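Transcriptional regulator (AraC-type DNA-binding domain-containing proteins) (Chromobacterium violaceum, PDB 3OIO) probably binds specific DNA sequences through this AraC-type helix-turn-helix domain and so regulates transcription. Local coordinates at residues A[16-20]-A[55-60]. Residues are numbered along the deposited sequence; the frame is centred on the assembly and turned at random. Where two conformers were deposited one is given.
Sequences MEANI and YYLELR
M16, a selenomethionine, lies across one face of the Y56 ring. M16 CG sits 3.9 Å from the centroid of the Y56 ring, close to the ring normal, in a CH-pi contact. M16 SE follows over the same face, 4.6 Å from the Y56 centroid, and makes a Met-aromatic contact. The chain bends at its last torsion (chi3 139°), and CE comes down near CD2 and CG of Y56. M16 SE also meets the Y55 ring obliquely, 4.2 Å from Y55 CD2.

L59 adds apolar packing; in one of its two deposited conformers the two methyls are divided between partners. There CD1 of L59 packs 3.5 Å from M16 CB and also touches E17 CG, while L59 CD2 lies 3.6 Å from I20 CG1. I20 CG2 passes loosely beside R60 CG.

In this AraC-type domain, helix 52-70 is the long helix that links the two helix-turn-helix subdomains. The end of helix 7-17 and the loop after it pack on its first half. I29 of helix 26-33 touches both M16 and Y56.

One direct hydrogen bond joins the segments. Y56 OH donates to N19 O at 2.6 Å, in the carbonyl plane and on a lone pair. The same hydroxyl is also hydrogen-bonded with L24 N, so it joins two points of the loop after helix 7-17 to helix 52-70. A water donates to E17 OE2 at 2.7 Å and also hydrogen-bonds Y55 OH at 2.8 Å.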
HETATM    1  N   MSE A  16      -7.747  -3.366  -4.385  1.00 15.25           N
HETATM    2  CA  MSE A  16      -6.446  -2.657  -4.318  1.00 14.98           C
HETATM    3  C   MSE A  16      -5.288  -3.667  -4.231  1.00 15.29           C
HETATM    4  O   MSE A  16      -4.259  -3.476  -4.873  1.00 15.62           O
HETATM    5  CB  MSE A  16      -6.395  -1.693  -3.128  1.00 15.31           C
HETATM    6  CG  MSE A  16      -7.423  -0.556  -3.268  1.00 14.97           C
HETATM    7 SE   MSE A  16      -7.577   0.301  -1.544  0.75 29.37          SE
HETATM    8  CE  MSE A  16      -7.652   2.097  -1.900  1.00 25.05           C
ATOM      9  N   GLU A  17      -5.465  -4.718  -3.437  1.00 15.27           N
ATOM     10  CA  GLU A  17      -4.439  -5.749  -3.268  1.00 16.29           C
ATOM     11  C   GLU A  17      -4.096  -6.488  -4.558  1.00 18.12           C
ATOM     12  O   GLU A  17      -2.979  -7.019  -4.667  1.00 19.56           O
ATOM     13  CB  GLU A  17      -4.871  -6.759  -2.182  1.00 16.20           C
ATOM     14  CG  GLU A  17      -4.843  -6.136  -0.814  1.00 18.64           C
ATOM     15  CD  GLU A  17      -5.369  -7.031   0.290  1.00 23.24           C
ATOM     16  OE1 GLU A  17      -5.971  -8.100   0.005  1.00 27.19           O
ATOM     17  OE2 GLU A  17      -5.198  -6.640   1.474  1.00 23.28           O
ATOM     18  N   ALA A  18      -5.025  -6.509  -5.520  1.00 18.39           N
ATOM     19  CA  ALA A  18      -4.783  -7.120  -6.821  1.00 19.58           C
ATOM     20  C   ALA A  18      -4.122  -6.175  -7.821  1.00 20.00           C
ATOM     21  O   ALA A  18      -3.845  -6.591  -8.953  1.00 21.18           O
ATOM     22  CB  ALA A  18      -6.104  -7.671  -7.419  1.00 20.21           C
ATOM     23  N   ASN A  19      -3.824  -4.942  -7.403  1.00 18.05           N
ATOM     24  CA  ASN A  19      -3.340  -3.897  -8.322  1.00 17.49           C
ATOM     25  C   ASN A  19      -2.303  -3.040  -7.602  1.00 17.06           C
ATOM     26  O   ASN A  19      -2.558  -1.890  -7.211  1.00 16.49           O
ATOM     27  CB  ASN A  19      -4.520  -3.048  -8.798  1.00 17.50           C
ATOM     28  CG  ASN A  19      -5.433  -3.815  -9.727  1.00 18.34           C
ATOM     29  OD1 ASN A  19      -5.165  -3.923 -10.930  1.00 21.55           O
ATOM     30  ND2 ASN A  19      -6.512  -4.384  -9.167  1.00 17.96           N
ATOM     31  N   ILE A  20      -1.128  -3.628  -7.403  1.00 17.95           N
ATOM     32  CA  ILE A  20      -0.084  -2.971  -6.634  1.00 18.86           C
ATOM     33  C   ILE A  20       0.932  -2.193  -7.472  1.00 19.81           C
ATOM     34  O   ILE A  20       1.206  -1.012  -7.182  1.00 19.61           O
ATOM     35  CB  ILE A  20       0.616  -3.991  -5.703  1.00 19.22           C
ATOM     36  CG1 ILE A  20      -0.406  -4.508  -4.676  1.00 19.75           C
ATOM     37  CG2 ILE A  20       1.865  -3.367  -5.049  1.00 20.32           C
ATOM     38  CD1 ILE A  20       0.060  -5.714  -3.910  1.00 23.88           C
ATOM     39  N   TYR A  55      -4.389   4.807   2.269  1.00 14.35           N
ATOM     40  CA  TYR A  55      -4.385   3.381   2.563  1.00 14.57           C
ATOM     41  C   TYR A  55      -3.674   2.626   1.411  1.00 13.56           C
ATOM     42  O   TYR A  55      -2.920   1.677   1.634  1.00 14.31           O
ATOM     43  CB  TYR A  55      -5.827   2.851   2.774  1.00 14.18           C
ATOM     44  CG  TYR A  55      -5.817   1.416   3.186  1.00 15.60           C
ATOM     45  CD1 TYR A  55      -5.738   1.051   4.527  1.00 17.13           C
ATOM     46  CD2 TYR A  55      -5.805   0.407   2.208  1.00 17.27           C
ATOM     47  CE1 TYR A  55      -5.670  -0.309   4.896  1.00 20.06           C
ATOM     48  CE2 TYR A  55      -5.725  -0.936   2.554  1.00 18.45           C
ATOM     49  CZ  TYR A  55      -5.683  -1.290   3.898  1.00 19.83           C
ATOM     50  OH  TYR A  55      -5.601  -2.622   4.244  1.00 24.68           O
ATOM     51  N   TYR A  56      -3.916   3.050   0.175  1.00 13.32           N
ATOM     52  CA  TYR A  56      -3.270   2.391  -0.976  1.00 12.56           C
ATOM     53  C   TYR A  56      -1.737   2.501  -0.882  1.00 12.45           C
ATOM     54  O   TYR A  56      -0.999   1.538  -1.171  1.00 12.01           O
ATOM     55  CB  TYR A  56      -3.769   3.042  -2.285  1.00 12.97           C
ATOM     56  CG  TYR A  56      -4.010   2.072  -3.429  1.00 13.02           C
ATOM     57  CD1 TYR A  56      -3.267   0.868  -3.542  1.00 12.33           C
ATOM     58  CD2 TYR A  56      -4.944   2.380  -4.431  1.00 13.48           C
ATOM     59  CE1 TYR A  56      -3.508  -0.026  -4.605  1.00 12.71           C
ATOM     60  CE2 TYR A  56      -5.188   1.505  -5.501  1.00 12.80           C
ATOM     61  CZ  TYR A  56      -4.458   0.323  -5.597  1.00 12.98           C
ATOM     62  OH  TYR A  56      -4.710  -0.497  -6.665  1.00 14.78           O
ATOM     63  N   LEU A  57      -1.268   3.661  -0.454  1.00 13.45           N
ATOM     64  CA  LEU A  57       0.169   3.846  -0.223  1.00 13.17           C
ATOM     65  C   LEU A  57       0.637   2.869   0.882  1.00 13.20           C
ATOM     66  O   LEU A  57       1.691   2.235   0.738  1.00 12.89           O
ATOM     67  CB  LEU A  57       0.467   5.281   0.188  1.00 14.78           C
ATOM     68  CG  LEU A  57       1.954   5.558   0.510  1.00 15.59           C
ATOM     69  CD1 LEU A  57       2.871   5.297  -0.719  1.00 17.67           C
ATOM     70  CD2 LEU A  57       2.133   7.025   1.065  1.00 20.06           C
ATOM     71  N   GLU A  58      -0.125   2.753   1.978  1.00 12.25           N
ATOM     72  CA  GLU A  58       0.262   1.789   3.021  1.00 13.57           C
ATOM     73  C   GLU A  58       0.384   0.365   2.462  1.00 12.96           C
ATOM     74  O   GLU A  58       1.296  -0.378   2.817  1.00 12.62           O
ATOM     75  CB  GLU A  58      -0.767   1.734   4.154  1.00 13.60           C
ATOM     76  CG  GLU A  58      -0.940   3.007   4.933  1.00 15.67           C
ATOM     77  CD  GLU A  58      -1.979   2.811   6.038  1.00 17.05           C
ATOM     78  OE1 GLU A  58      -1.882   1.827   6.794  1.00 19.00           O
ATOM     79  OE2 GLU A  58      -2.924   3.624   6.128  1.00 22.10           O
ATOM     80  N   LEU A  59      -0.562  -0.007   1.613  0.50 12.97           N
ATOM     81  CA  LEU A  59      -0.582  -1.332   1.019  0.50 13.40           C
ATOM     82  C   LEU A  59       0.664  -1.542   0.143  0.50 12.62           C
ATOM     83  O   LEU A  59       1.356  -2.566   0.258  0.50 12.65           O
ATOM     84  CB  LEU A  59      -1.866  -1.429   0.210  0.50 13.84           C
ATOM     85  CG  LEU A  59      -2.300  -2.701  -0.461  0.50 15.54           C
ATOM     86  CD1 LEU A  59      -3.754  -2.535  -0.935  0.50 16.07           C
ATOM     87  CD2 LEU A  59      -1.351  -2.927  -1.616  0.50 17.72           C
ATOM     88  N   ARG A  60       0.967  -0.558  -0.705  1.00 12.03           N
ATOM     89  CA  ARG A  60       2.145  -0.633  -1.586  1.00 12.31           C
ATOM     90  C   ARG A  60       3.444  -0.672  -0.762  1.00 11.52           C
ATOM     91  O   ARG A  60       4.366  -1.421  -1.114  1.00 13.07           O
ATOM     92  CB  ARG A  60       2.144   0.553  -2.567  1.00 11.27           C
ATOM     93  CG  ARG A  60       1.002   0.405  -3.634  1.00 13.81           C
ATOM     94  CD  ARG A  60       0.628   1.733  -4.379  1.00 15.54           C
ATOM     95  NE  ARG A  60       1.882   2.416  -4.676  1.00 17.20           N
ATOM     96  CZ  ARG A  60       2.115   3.709  -4.534  1.00 17.84           C
ATOM     97  NH1 ARG A  60       3.379   4.155  -4.712  1.00 17.81           N
ATOM     98  NH2 ARG A  60       1.099   4.542  -4.226  1.00 17.01           N
TER
HETATM   99  O   HOH W   1      -4.409  -4.166   2.241  1.00 21.00           O